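Local atomic coordinates of phosphoglycerol transferase GacH (Streptococcus pyogenes MGAS5005, PDB entry 6DGM), a protein that probably transfers sn-glycerol 1-phosphate onto the rhamnose polysaccharide of the streptococcal cell wall, this chain being its manganese-binding, probably catalytic domain of the sulfatase family. Residues Ser48-Asp53 and Tyr289-Phe294; Val58-Asp63 and Ile220-Lys225; Pro66-Ile71 and Lys247-Phe252; Leu79-Ser84 and Leu308-Asp313. All blocks are in the same frame, centred on the assembly; numbering follows the deposited sequence.

Interaction 1: residues Ser48-Asp53 and Tyr289-Phe294; sequences SLSDPD and YLTDYF
Asp292 reaches from a strand of the central sheet into the loop Ser48-Asp53, which follows strand 40-46, two strands away in the sheet of this alkaline phosphatase-like α/β fold, and starts just after the manganese ligand Glu47. Asp292 CG stands beside the backbone N, anti to the carbonyl carbon (chi1 -60°), and this turns the carboxylate toward the loop. There Asp292 OD1 accepts from Asp51 N at 2.8 Å, the donor arriving nearly in line with the C-O bond. Arg54 and Lys72 form salt bridges to OD1 and OD2, so the buried carboxylate is well compensated and probably stays ionised. Leu49 lays CD2 against Asp292 CB at 4.2 Å, while its backbone O, buried without a polar partner, faces Thr291 CB at 3.8 Å. Ser50 swings its OG alongside the strand, 3.5 Å from Thr291 CA; its link to Leu290 O is at most weak. Ser48 N bonds to the manganese ligand Asp270, tying the loop to the metal site. A water donates to Asp51 OD2 and Asp292 OD2, each 2.9 Å away. The other oxygen of Asp51, OD1, closes an Asx turn by accepting Asp53 N at 2.9 Å from above the carboxylate plane.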
loop_
_atom_site.group_PDB
_atom_site.type_symbol
_atom_site.label_atom_id
_atom_site.label_comp_id
_atom_site.label_asym_id
_atom_site.label_seq_id
_atom_site.Cartn_x
_atom_site.Cartn_y
_atom_site.Cartn_z
ATOM N N SER A 48 -9.335 -4.907 -3.848
ATOM C CA SER A 48 -10.408 -4.310 -4.629
ATOM C C SER A 48 -11.270 -3.328 -3.849
ATOM O O SER A 48 -12.375 -3.011 -4.293
ATOM C CB SER A 48 -11.287 -5.395 -5.270
ATOM O OG SER A 48 -10.576 -6.103 -6.262
ATOM N N LEU A 49 -10.807 -2.794 -2.724
ATOM C CA LEU A 49 -11.644 -1.902 -1.930
ATOM C C LEU A 49 -11.628 -0.464 -2.450
ATOM O O LEU A 49 -10.588 0.198 -2.486
ATOM C CB LEU A 49 -11.234 -1.943 -0.457
ATOM C CG LEU A 49 -12.151 -1.079 0.419
ATOM C CD1 LEU A 49 -12.464 -1.790 1.713
ATOM C CD2 LEU A 49 -11.550 0.296 0.687
ATOM N N SER A 50 -12.807 0.055 -2.768
ATOM C CA SER A 50 -12.909 1.435 -3.215
ATOM C C SER A 50 -14.368 1.860 -3.129
ATOM O O SER A 50 -15.261 1.148 -3.606
ATOM C CB SER A 50 -12.378 1.586 -4.647
ATOM O OG SER A 50 -12.217 2.959 -4.988
ATOM N N ASP A 51 -14.601 3.025 -2.540
ATOM C CA ASP A 51 -15.950 3.481 -2.265
ATOM C C ASP A 51 -16.720 3.639 -3.562
ATOM O O ASP A 51 -16.351 4.477 -4.386
ATOM C CB ASP A 51 -15.886 4.827 -1.551
ATOM C CG ASP A 51 -17.229 5.280 -1.014
ATOM O OD1 ASP A 51 -18.278 4.699 -1.372
ATOM O OD2 ASP A 51 -17.235 6.240 -0.217
ATOM N N PRO A 52 -17.795 2.881 -3.778
ATOM C CA PRO A 52 -18.569 3.066 -5.017
ATOM C C PRO A 52 -19.222 4.433 -5.143
ATOM O O PRO A 52 -19.588 4.835 -6.257
ATOM C CB PRO A 52 -19.605 1.933 -4.977
ATOM C CG PRO A 52 -19.613 1.420 -3.581
ATOM C CD PRO A 52 -18.326 1.803 -2.921
ATOM N N ASP A 53 -19.362 5.172 -4.039
ATOM C CA ASP A 53 -19.968 6.494 -4.087
ATOM C C ASP A 53 -19.175 7.472 -4.943
ATOM O O ASP A 53 -19.736 8.484 -5.381
ATOM C CB ASP A 53 -20.101 7.034 -2.662
ATOM C CG ASP A 53 -20.886 8.325 -2.598
ATOM O OD1 ASP A 53 -21.616 8.634 -3.568
ATOM O OD2 ASP A 53 -20.767 9.033 -1.575
ATOM N N TYR A 289 -9.232 5.041 -11.205
ATOM C CA TYR A 289 -7.944 4.663 -10.636
ATOM C C TYR A 289 -7.707 5.251 -9.251
ATOM O O TYR A 289 -6.554 5.322 -8.811
ATOM C CB TYR A 289 -6.806 5.065 -11.586
ATOM C CG TYR A 289 -6.946 4.401 -12.932
ATOM C CD1 TYR A 289 -6.465 3.120 -13.138
ATOM C CD2 TYR A 289 -7.607 5.033 -13.989
ATOM C CE1 TYR A 289 -6.591 2.492 -14.363
ATOM C CE2 TYR A 289 -7.753 4.400 -15.225
ATOM C CZ TYR A 289 -7.245 3.130 -15.400
ATOM O OH TYR A 289 -7.389 2.496 -16.610
ATOM N N LEU A 290 -8.762 5.635 -8.531
ATOM C CA LEU A 290 -8.617 6.258 -7.219
ATOM C C LEU A 290 -9.314 5.411 -6.159
ATOM O O LEU A 290 -10.551 5.362 -6.104
ATOM C CB LEU A 290 -9.168 7.685 -7.229
ATOM C CG LEU A 290 -8.372 8.676 -8.080
ATOM C CD1 LEU A 290 -9.105 9.989 -8.207
ATOM C CD2 LEU A 290 -6.977 8.886 -7.479
ATOM N N THR A 291 -8.517 4.794 -5.286
ATOM C CA THR A 291 -9.024 4.005 -4.173
ATOM C C THR A 291 -8.881 4.790 -2.868
ATOM O O THR A 291 -8.309 5.881 -2.824
ATOM C CB THR A 291 -8.246 2.694 -4.061
ATOM O OG1 THR A 291 -6.895 2.992 -3.656
ATOM C CG2 THR A 291 -8.215 1.940 -5.379
ATOM N N ASP A 292 -9.394 4.199 -1.784
ATOM C CA ASP A 292 -9.311 4.787 -0.446
ATOM C C ASP A 292 -8.088 4.300 0.309
ATOM O O ASP A 292 -7.679 3.148 0.172
ATOM C CB ASP A 292 -10.564 4.400 0.343
ATOM C CG ASP A 292 -11.828 4.890 -0.320
ATOM O OD1 ASP A 292 -12.358 4.165 -1.205
ATOM O OD2 ASP A 292 -12.271 6.020 0.018
ATOM N N TYR A 293 -7.504 5.187 1.112
ATOM C CA TYR A 293 -6.465 4.778 2.044
ATOM C C TYR A 293 -6.626 5.526 3.365
ATOM O O TYR A 293 -7.194 6.620 3.430
ATOM C CB TYR A 293 -5.037 5.007 1.499
ATOM C CG TYR A 293 -4.512 6.414 1.751
ATOM C CD1 TYR A 293 -3.815 6.711 2.917
ATOM C CD2 TYR A 293 -4.739 7.451 0.842
ATOM C CE1 TYR A 293 -3.368 7.985 3.172
ATOM C CE2 TYR A 293 -4.290 8.736 1.094
ATOM C CZ TYR A 293 -3.598 8.995 2.258
ATOM O OH TYR A 293 -3.133 10.256 2.544
ATOM N N PHE A 294 -6.096 4.921 4.421
ATOM C CA PHE A 294 -5.903 5.619 5.684
ATOM C C PHE A 294 -4.652 5.092 6.373
ATOM O O PHE A 294 -4.190 3.975 6.114
ATOM C CB PHE A 294 -7.138 5.578 6.604
ATOM C CG PHE A 294 -7.518 4.210 7.125
ATOM C CD1 PHE A 294 -6.802 3.617 8.141
ATOM C CD2 PHE A 294 -8.641 3.551 6.635
ATOM C CE1 PHE A 294 -7.154 2.382 8.641
ATOM C CE2 PHE A 294 -9.014 2.316 7.145
ATOM C CZ PHE A 294 -8.274 1.734 8.154
HETATM O O HOH W 1 -14.787 6.691 1.354
#

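Interaction 2: residues Val58-Asp63 and Ile220-Lys225; sequences VTVSHD and IVAEGK
Thr59 and Glu223 exchange both of their backbone hydrogen bonds, Thr59 N donating to Glu223 O at 2.8 Å and Glu223 N to Thr59 O at 2.9 Å. They form the hydrogen-bonded pair of a short antiparallel ladder, flanked by the non-hydrogen-bonded pairs Val58-Gly224 and Val60-Ala222. Each of the two carbonyls also receives a CA-H contact: Ala222 CA lies 3.3 Å from Thr59 O, and Val58 CA 3.5 Å from Glu223 O. One step further, Ser61 N donates to Val221 O at 2.9 Å, but the return bond is made by a side chain. With chi1 at 54°, Ser61 OG sits between its own backbone N and carbonyl carbon, and from there it accepts Val221 N at 2.8 Å in an almost straight bond (172°). The same Ser61 OG is hydrogen-bonded to His62 ND1, 2.9 Å away in the plane of the ring, and also to Glu219 O. The outward N-H groups of Ala222 and Gly224 go to Thr236 OG1 and Asn232 OD1 of helix 229-257, and Ile220 O accepts from Arg240 NE. Val58, Val60 and Ala222 share one face, with Val60 CG2 touching Ala222 CB at 4.1 Å; on that face Val58 and Ala222 rest on Leu235 of the same helix. Thr59 and Glu223 point to the exposed opposite face. The whole is a two-stranded antiparallel ribbon joining segments far apart in sequence, set at the periphery of the domain and away from its metal sites.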
loop_
_atom_site.group_PDB
_atom_site.type_symbol
_atom_site.label_atom_id
_atom_site.label_comp_id
_atom_site.label_asym_id
_atom_site.label_seq_id
_atom_site.Cartn_x
_atom_site.Cartn_y
_atom_site.Cartn_z
ATOM N N VAL A 58 -23.234 5.736 -10.406
ATOM C CA VAL A 58 -23.648 4.632 -9.540
ATOM C C VAL A 58 -24.518 5.174 -8.422
ATOM O O VAL A 58 -24.264 6.266 -7.891
ATOM C CB VAL A 58 -22.401 3.923 -8.960
ATOM C CG1 VAL A 58 -22.710 3.238 -7.628
ATOM C CG2 VAL A 58 -21.865 2.936 -9.967
ATOM N N THR A 59 -25.528 4.398 -8.037
ATOM C CA THR A 59 -26.344 4.680 -6.866
ATOM C C THR A 59 -26.376 3.426 -6.001
ATOM O O THR A 59 -26.613 2.327 -6.511
ATOM C CB THR A 59 -27.765 5.071 -7.269
ATOM O OG1 THR A 59 -27.726 6.209 -8.142
ATOM C CG2 THR A 59 -28.592 5.425 -6.032
ATOM N N VAL A 60 -26.126 3.591 -4.706
ATOM C CA VAL A 60 -26.188 2.503 -3.735
ATOM C C VAL A 60 -27.256 2.866 -2.716
ATOM O O VAL A 60 -27.360 4.028 -2.311
ATOM C CB VAL A 60 -24.832 2.264 -3.039
ATOM C CG1 VAL A 60 -24.877 0.985 -2.214
ATOM C CG2 VAL A 60 -23.717 2.192 -4.055
ATOM N N SER A 61 -28.068 1.879 -2.324
ATOM C CA SER A 61 -29.195 2.151 -1.438
ATOM C C SER A 61 -28.745 2.563 -0.041
ATOM O O SER A 61 -29.490 3.247 0.672
ATOM C CB SER A 61 -30.078 0.903 -1.327
ATOM O OG SER A 61 -29.286 -0.215 -0.934
ATOM N N HIS A 62 -27.554 2.134 0.372
ATOM C CA HIS A 62 -27.028 2.434 1.689
ATOM C C HIS A 62 -25.543 2.724 1.565
ATOM O O HIS A 62 -24.876 2.262 0.640
ATOM C CB HIS A 62 -27.175 1.241 2.647
ATOM C CG HIS A 62 -28.590 0.842 2.907
ATOM N ND1 HIS A 62 -29.377 0.226 1.959
ATOM C CD2 HIS A 62 -29.361 0.972 4.012
ATOM C CE1 HIS A 62 -30.576 -0.002 2.469
ATOM N NE2 HIS A 62 -30.592 0.443 3.711
ATOM N N ASP A 63 -25.026 3.487 2.516
ATOM C CA ASP A 63 -23.586 3.654 2.638
ATOM C C ASP A 63 -22.999 2.326 3.090
ATOM O O ASP A 63 -23.426 1.771 4.110
ATOM C CB ASP A 63 -23.313 4.739 3.672
ATOM C CG ASP A 63 -21.860 5.131 3.748
ATOM O OD1 ASP A 63 -21.000 4.487 3.108
ATOM O OD2 ASP A 63 -21.573 6.112 4.455
ATOM N N ILE A 220 -29.205 -4.029 0.813
ATOM C CA ILE A 220 -28.190 -3.306 0.051
ATOM C C ILE A 220 -28.356 -3.659 -1.417
ATOM O O ILE A 220 -28.182 -4.818 -1.812
ATOM C CB ILE A 220 -26.774 -3.638 0.540
ATOM C CG1 ILE A 220 -26.564 -3.123 1.959
ATOM C CG2 ILE A 220 -25.725 -3.048 -0.416
ATOM C CD1 ILE A 220 -25.270 -3.562 2.541
ATOM N N VAL A 221 -28.713 -2.668 -2.224
ATOM C CA VAL A 221 -28.889 -2.855 -3.658
ATOM C C VAL A 221 -28.213 -1.677 -4.344
ATOM O O VAL A 221 -28.202 -0.556 -3.830
ATOM C CB VAL A 221 -30.368 -2.965 -4.080
ATOM C CG1 VAL A 221 -31.024 -4.176 -3.418
ATOM C CG2 VAL A 221 -31.111 -1.713 -3.756
ATOM N N ALA A 222 -27.636 -1.940 -5.507
ATOM C CA ALA A 222 -26.878 -0.923 -6.217
ATOM C C ALA A 222 -27.200 -1.029 -7.697
ATOM O O ALA A 222 -27.534 -2.103 -8.212
ATOM C CB ALA A 222 -25.374 -1.064 -5.977
ATOM N N GLU A 223 -27.140 0.107 -8.369
ATOM C CA GLU A 223 -27.344 0.123 -9.806
ATOM C C GLU A 223 -26.496 1.241 -10.381
ATOM O O GLU A 223 -26.099 2.173 -9.678
ATOM C CB GLU A 223 -28.812 0.314 -10.176
ATOM C CG GLU A 223 -29.410 1.608 -9.689
ATOM C CD GLU A 223 -30.883 1.716 -10.011
ATOM O OE1 GLU A 223 -31.536 0.663 -10.161
ATOM O OE2 GLU A 223 -31.383 2.857 -10.119
ATOM N N GLY A 224 -26.204 1.115 -11.667
ATOM C CA GLY A 224 -25.514 2.146 -12.407
ATOM C C GLY A 224 -26.324 2.540 -13.633
ATOM O O GLY A 224 -27.072 1.732 -14.184
ATOM N N LYS A 225 -26.157 3.795 -14.048
ATOM C CA LYS A 225 -26.870 4.306 -15.208
ATOM C C LYS A 225 -26.525 3.474 -16.435
ATOM O O LYS A 225 -25.350 3.280 -16.762
ATOM C CB LYS A 225 -26.479 5.771 -15.439
ATOM C CG LYS A 225 -27.254 6.455 -16.545
ATOM C CD LYS A 225 -26.830 7.912 -16.723
ATOM C CE LYS A 225 -27.529 8.539 -17.921
ATOM N NZ LYS A 225 -27.314 10.014 -17.998
#

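Interaction 3: residues Pro66-Ile71 and Lys247-Phe252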
loop_
_atom_site.group_PDB
_atom_site.type_symbol
_atom_site.label_atom_id
_atom_site.label_comp_id
_atom_site.label_asym_id
_atom_site.label_seq_id
_atom_site.Cartn_x
_atom_site.Cartn_y
_atom_site.Cartn_z
ATOM N N PRO A 66 -19.494 3.077 5.955
ATOM C CA PRO A 66 -19.636 4.142 6.969
ATOM C C PRO A 66 -18.536 4.146 8.014
ATOM O O PRO A 66 -18.056 5.225 8.389
ATOM C CB PRO A 66 -21.020 3.873 7.582
ATOM C CG PRO A 66 -21.228 2.411 7.372
ATOM C CD PRO A 66 -20.597 2.098 6.039
ATOM N N ASN A 67 -18.095 2.970 8.475
ATOM C CA ASN A 67 -17.042 2.936 9.484
ATOM C C ASN A 67 -15.701 3.359 8.899
ATOM O O ASN A 67 -14.928 4.068 9.548
ATOM C CB ASN A 67 -16.930 1.545 10.104
ATOM C CG ASN A 67 -18.179 1.152 10.866
ATOM O OD1 ASN A 67 -18.554 1.799 11.841
ATOM N ND2 ASN A 67 -18.837 0.103 10.417
ATOM N N ILE A 68 -15.406 2.936 7.675
ATOM C CA ILE A 68 -14.137 3.327 7.072
ATOM C C ILE A 68 -14.132 4.813 6.760
ATOM O O ILE A 68 -13.107 5.490 6.934
ATOM C CB ILE A 68 -13.824 2.424 5.867
ATOM C CG1 ILE A 68 -13.350 1.052 6.380
ATOM C CG2 ILE A 68 -12.738 3.063 4.986
ATOM C CD1 ILE A 68 -13.229 -0.018 5.313
ATOM N N LYS A 69 -15.280 5.376 6.383
ATOM C CA LYS A 69 -15.325 6.815 6.163
ATOM C C LYS A 69 -15.084 7.570 7.460
ATOM O O LYS A 69 -14.401 8.602 7.467
ATOM C CB LYS A 69 -16.639 7.233 5.527
ATOM C CG LYS A 69 -16.732 6.810 4.060
ATOM C CD LYS A 69 -17.689 7.699 3.287
ATOM C CE LYS A 69 -19.134 7.321 3.519
ATOM N NZ LYS A 69 -19.732 6.713 2.286
ATOM N N ALA A 70 -15.615 7.056 8.569
ATOM C CA ALA A 70 -15.392 7.691 9.858
ATOM C C ALA A 70 -13.927 7.591 10.267
ATOM O O ALA A 70 -13.376 8.526 10.861
ATOM C CB ALA A 70 -16.276 7.035 10.905
ATOM N N ILE A 71 -13.295 6.455 9.990
ATOM C CA ILE A 71 -11.867 6.322 10.258
ATOM C C ILE A 71 -11.085 7.346 9.444
ATOM O O ILE A 71 -10.216 8.053 9.969
ATOM C CB ILE A 71 -11.404 4.880 9.983
ATOM C CG1 ILE A 71 -12.026 3.929 11.003
ATOM C CG2 ILE A 71 -9.875 4.817 10.008
ATOM C CD1 ILE A 71 -12.100 2.491 10.523
ATOM N N LYS A 247 -17.517 -3.347 8.571
ATOM C CA LYS A 247 -17.746 -3.668 9.978
ATOM C C LYS A 247 -16.556 -4.393 10.591
ATOM O O LYS A 247 -16.189 -4.120 11.744
ATOM C CB LYS A 247 -19.014 -4.502 10.122
ATOM C CG LYS A 247 -20.263 -3.758 9.728
ATOM C CD LYS A 247 -21.472 -4.676 9.822
ATOM C CE LYS A 247 -22.715 -3.999 9.284
ATOM N NZ LYS A 247 -22.548 -3.616 7.853
ATOM N N GLU A 248 -15.955 -5.335 9.859
ATOM C CA GLU A 248 -14.844 -6.087 10.422
ATOM C C GLU A 248 -13.609 -5.209 10.597
ATOM O O GLU A 248 -12.816 -5.446 11.510
ATOM C CB GLU A 248 -14.517 -7.305 9.562
ATOM C CG GLU A 248 -15.663 -8.302 9.433
ATOM C CD GLU A 248 -16.032 -8.962 10.750
ATOM O OE1 GLU A 248 -15.228 -8.892 11.715
ATOM O OE2 GLU A 248 -17.139 -9.560 10.828
ATOM N N THR A 249 -13.412 -4.219 9.718
ATOM C CA THR A 249 -12.275 -3.316 9.848
ATOM C C THR A 249 -12.413 -2.477 11.114
ATOM O O THR A 249 -11.444 -2.305 11.864
ATOM C CB THR A 249 -12.171 -2.434 8.593
ATOM O OG1 THR A 249 -12.002 -3.251 7.419
ATOM C CG2 THR A 249 -10.989 -1.453 8.685
ATOM N N ARG A 250 -13.615 -1.971 11.391
ATOM C CA ARG A 250 -13.834 -1.267 12.651
ATOM C C ARG A 250 -13.526 -2.161 13.848
ATOM O O ARG A 250 -12.858 -1.731 14.795
ATOM C CB ARG A 250 -15.273 -0.758 12.728
ATOM C CG ARG A 250 -15.669 -0.203 14.102
ATOM C CD ARG A 250 -17.130 0.192 14.123
ATOM N NE ARG A 250 -17.587 0.562 15.459
ATOM C CZ ARG A 250 -18.816 0.983 15.739
ATOM N NH1 ARG A 250 -19.718 1.089 14.771
ATOM N NH2 ARG A 250 -19.142 1.303 16.985
ATOM N N ALA A 251 -14.044 -3.397 13.843
ATOM C CA ALA A 251 -13.817 -4.304 14.961
ATOM C C ALA A 251 -12.337 -4.610 15.142
ATOM O O ALA A 251 -11.849 -4.713 16.277
ATOM C CB ALA A 251 -14.606 -5.601 14.768
ATOM N N PHE A 252 -11.615 -4.770 14.036
ATOM C CA PHE A 252 -10.174 -4.985 14.086
ATOM C C PHE A 252 -9.464 -3.815 14.751
ATOM O O PHE A 252 -8.641 -4.006 15.653
ATOM C CB PHE A 252 -9.695 -5.178 12.649
ATOM C CG PHE A 252 -8.204 -5.307 12.475
ATOM C CD1 PHE A 252 -7.491 -6.286 13.135
ATOM C CD2 PHE A 252 -7.533 -4.455 11.608
ATOM C CE1 PHE A 252 -6.111 -6.414 12.940
ATOM C CE2 PHE A 252 -6.158 -4.575 11.410
ATOM C CZ PHE A 252 -5.453 -5.564 12.068
#
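The amide of Asn67 and the guanidinium of Arg250 are turned 60° against each other, and Asn67 OD1 lies obliquely to the guanidinium. Arg250 NH1 donates to this OD1 at 3.2 Å in a bent bond, the donor tilted 28° from the carbonyl plane. The methylene beside the guanidinium presses closer still, Arg250 CD standing 3.1 Å from Asn67 OD1, while Arg250 CB packs on Asn67 CB at 3.9 Å. Because the arginine leaves its helix with CG anti to the backbone N and runs extended as far as NE, it lies along the outer side of the interface; NE forms a salt bridge to Glu254 one turn on. At the other end of the amide, Asn67 ND2 comes 4.0 Å from Lys247 CA. The two helices, 66-74 and 229-257, flank the same side of the central sheet in the layered α/β/α architecture of the alkaline phosphatase clan, with segment axes 8.7 Å apart at 47°. Toward the sheet the contact becomes largely apolar. Ile68 and Thr249 meet at about a right angle, CD1 of the former 4.0 Å from OG1 of the latter, and both rest on Phe267. Thr249 OG1 has its polar partners in Tyr186 OH and Thr245 O. Asp246, just before the second segment, accepts the N-H groups of Asn67 and Ile68 with its two carboxylate oxygens.

Interaction 4: residues Leu79-Ser84 and Leu308-Asp313; sequences LMQSDS and LINSSD
Leu79 and Leu308 lie side by side on one face of the central sheet, where strand 308-310 forms its edge and runs parallel to strand 77-81. In Leu308, chi1 of 170° together with chi2 of 55° carries CD1 across toward the neighbouring strand. The methyl settles between Leu79 CB and Gln81 CB, 4.3 Å from the former, and sits above the backbone that links them. Met80 and Ile309 point to the other face. Met80 reaches out from its strand, CG anti to the backbone N, and brings SD to 3.8 Å from Ser311 CB, while its CG lies 3.7 Å from Ser311 N. Ile309 turns instead toward helix 328-339, where it meets Leu337. Between the strands, Ile309 N donates to Leu79 O at 3.0 Å and Gln81 N to Ile309 O at 2.8 Å. The strand directions diverge by 41°, and past Gln81 water takes up the connection. One molecule lies within hydrogen-bonding distance of Gln81 O, Asp83 OD2 and Ser311 OG, the last at 2.7 Å. Asp83 OD2 also accepts from Gln95 of helix 89-98. Just past the strand, Ser82 OG is hydrogen-bonded to the backbone O of the manganese ligand Asp270, linking this sheet edge to the metal site. Where residues 308-313 leave the sheet they curl back, and Asn310 N donates to Asp313 OD2 at 2.9 Å, an oxygen also bonded to Ser341 OG.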
loop_
_atom_site.group_PDB
_atom_site.type_symbol
_atom_site.label_atom_id
_atom_site.label_comp_id
_atom_site.label_asym_id
_atom_site.label_seq_id
_atom_site.Cartn_x
_atom_site.Cartn_y
_atom_site.Cartn_z
ATOM N N LEU A 79 -7.239 9.598 -0.892
ATOM C CA LEU A 79 -7.310 8.751 -2.063
ATOM C C LEU A 79 -5.904 8.344 -2.485
ATOM O O LEU A 79 -4.953 9.125 -2.369
ATOM C CB LEU A 79 -7.980 9.491 -3.222
ATOM C CG LEU A 79 -9.366 10.049 -2.908
ATOM C CD1 LEU A 79 -9.917 10.805 -4.103
ATOM C CD2 LEU A 79 -10.311 8.938 -2.518
ATOM N N MET A 80 -5.796 7.115 -2.971
ATOM C CA MET A 80 -4.568 6.584 -3.536
ATOM C C MET A 80 -4.756 6.401 -5.034
ATOM O O MET A 80 -5.742 5.791 -5.473
ATOM C CB MET A 80 -4.255 5.219 -2.925
ATOM C CG MET A 80 -2.892 4.682 -3.304
ATOM S SD MET A 80 -2.804 2.896 -3.163
ATOM C CE MET A 80 -3.654 2.394 -4.665
ATOM N N GLN A 81 -3.803 6.890 -5.811
ATOM C CA GLN A 81 -3.816 6.618 -7.239
ATOM C C GLN A 81 -3.287 5.202 -7.475
ATOM O O GLN A 81 -2.191 4.852 -7.016
ATOM C CB GLN A 81 -2.974 7.624 -8.007
ATOM C CG GLN A 81 -3.081 7.410 -9.490
ATOM C CD GLN A 81 -2.517 8.542 -10.284
ATOM O OE1 GLN A 81 -3.094 9.625 -10.335
ATOM N NE2 GLN A 81 -1.366 8.308 -10.903
ATOM N N SER A 82 -4.065 4.390 -8.169
ATOM C CA SER A 82 -3.656 3.043 -8.529
ATOM C C SER A 82 -3.140 3.048 -9.961
ATOM O O SER A 82 -3.580 3.841 -10.797
ATOM C CB SER A 82 -4.852 2.089 -8.442
ATOM O OG SER A 82 -4.507 0.780 -8.847
ATOM N N ASP A 83 -2.233 2.120 -10.249
ATOM C CA ASP A 83 -1.673 1.985 -11.579
ATOM C C ASP A 83 -2.500 1.118 -12.511
ATOM O O ASP A 83 -2.180 1.077 -13.706
ATOM C CB ASP A 83 -0.260 1.404 -11.487
ATOM C CG ASP A 83 0.673 2.327 -10.760
ATOM O OD1 ASP A 83 1.036 3.361 -11.350
ATOM O OD2 ASP A 83 0.989 2.064 -9.582
ATOM N N SER A 84 -3.545 0.452 -12.016
ATOM C CA SER A 84 -4.293 -0.471 -12.862
ATOM C C SER A 84 -5.729 -0.554 -12.381
ATOM O O SER A 84 -6.110 0.067 -11.388
ATOM C CB SER A 84 -3.576 -1.818 -12.945
ATOM O OG SER A 84 -3.198 -2.256 -11.657
ATOM N N LEU A 308 -4.385 13.033 -1.977
ATOM C CA LEU A 308 -4.177 12.169 -3.135
ATOM C C LEU A 308 -2.693 11.837 -3.174
ATOM O O LEU A 308 -1.854 12.726 -3.385
ATOM C CB LEU A 308 -4.605 12.885 -4.412
ATOM C CG LEU A 308 -4.249 12.219 -5.740
ATOM C CD1 LEU A 308 -4.764 10.815 -5.789
ATOM C CD2 LEU A 308 -4.795 13.044 -6.893
ATOM N N ILE A 309 -2.369 10.560 -2.985
ATOM C CA ILE A 309 -0.989 10.098 -3.013
ATOM C C ILE A 309 -0.934 8.799 -3.806
ATOM O O ILE A 309 -1.954 8.258 -4.231
ATOM C CB ILE A 309 -0.395 9.920 -1.607
ATOM C CG1 ILE A 309 -1.117 8.820 -0.833
ATOM C CG2 ILE A 309 -0.445 11.264 -0.838
ATOM C CD1 ILE A 309 -0.581 8.659 0.592
ATOM N N ASN A 310 0.283 8.322 -4.022
ATOM C CA ASN A 310 0.534 7.079 -4.734
ATOM C C ASN A 310 0.855 5.981 -3.735
ATOM O O ASN A 310 1.247 6.247 -2.600
ATOM C CB ASN A 310 1.759 7.282 -5.628
ATOM C CG ASN A 310 1.721 6.430 -6.870
ATOM O OD1 ASN A 310 0.687 6.321 -7.538
ATOM N ND2 ASN A 310 2.858 5.816 -7.196
ATOM N N SER A 311 0.715 4.727 -4.181
ATOM C CA SER A 311 1.057 3.602 -3.310
ATOM C C SER A 311 2.513 3.671 -2.846
ATOM O O SER A 311 2.836 3.264 -1.723
ATOM C CB SER A 311 0.795 2.270 -4.021
ATOM O OG SER A 311 1.562 2.098 -5.217
ATOM N N SER A 312 3.403 4.181 -3.699
ATOM C CA SER A 312 4.816 4.276 -3.372
ATOM C C SER A 312 5.102 5.294 -2.278
ATOM O O SER A 312 6.203 5.285 -1.724
ATOM C CB SER A 312 5.604 4.634 -4.637
ATOM O OG SER A 312 5.084 5.814 -5.213
ATOM N N ASP A 313 4.144 6.168 -1.962
ATOM C CA ASP A 313 4.312 7.211 -0.970
ATOM C C ASP A 313 3.992 6.760 0.451
ATOM O O ASP A 313 4.193 7.537 1.382
ATOM C CB ASP A 313 3.368 8.388 -1.277
ATOM C CG ASP A 313 3.741 9.163 -2.522
ATOM O OD1 ASP A 313 4.951 9.356 -2.787
ATOM O OD2 ASP A 313 2.798 9.585 -3.235
HETATM O O HOH W 2 -0.066 3.050 -7.127
#

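Interactions 1 and 4, with centres about 10 Å apart, both reach the same central sheet: strand 290-297 lies antiparallel to strand 77-81, which in turn pairs with the edge strand 308-310. They are the ones near the manganese ligands. Interaction 3, its centre about 14 Å from that of interaction 1, places helices 66-74 and 229-257 against one side of that sheet. Interaction 2 lies furthest out, its centre about 25 Å from that of interaction 4. Lys69 of interaction 3 ties it to interaction 2 by a salt bridge to Asp63 and, through a weak, long ion pair to Asp51, to interaction 1. First segments fall within 48-84, their partners within 220-313, so early and late parts of this probably catalytic domain are interlaced.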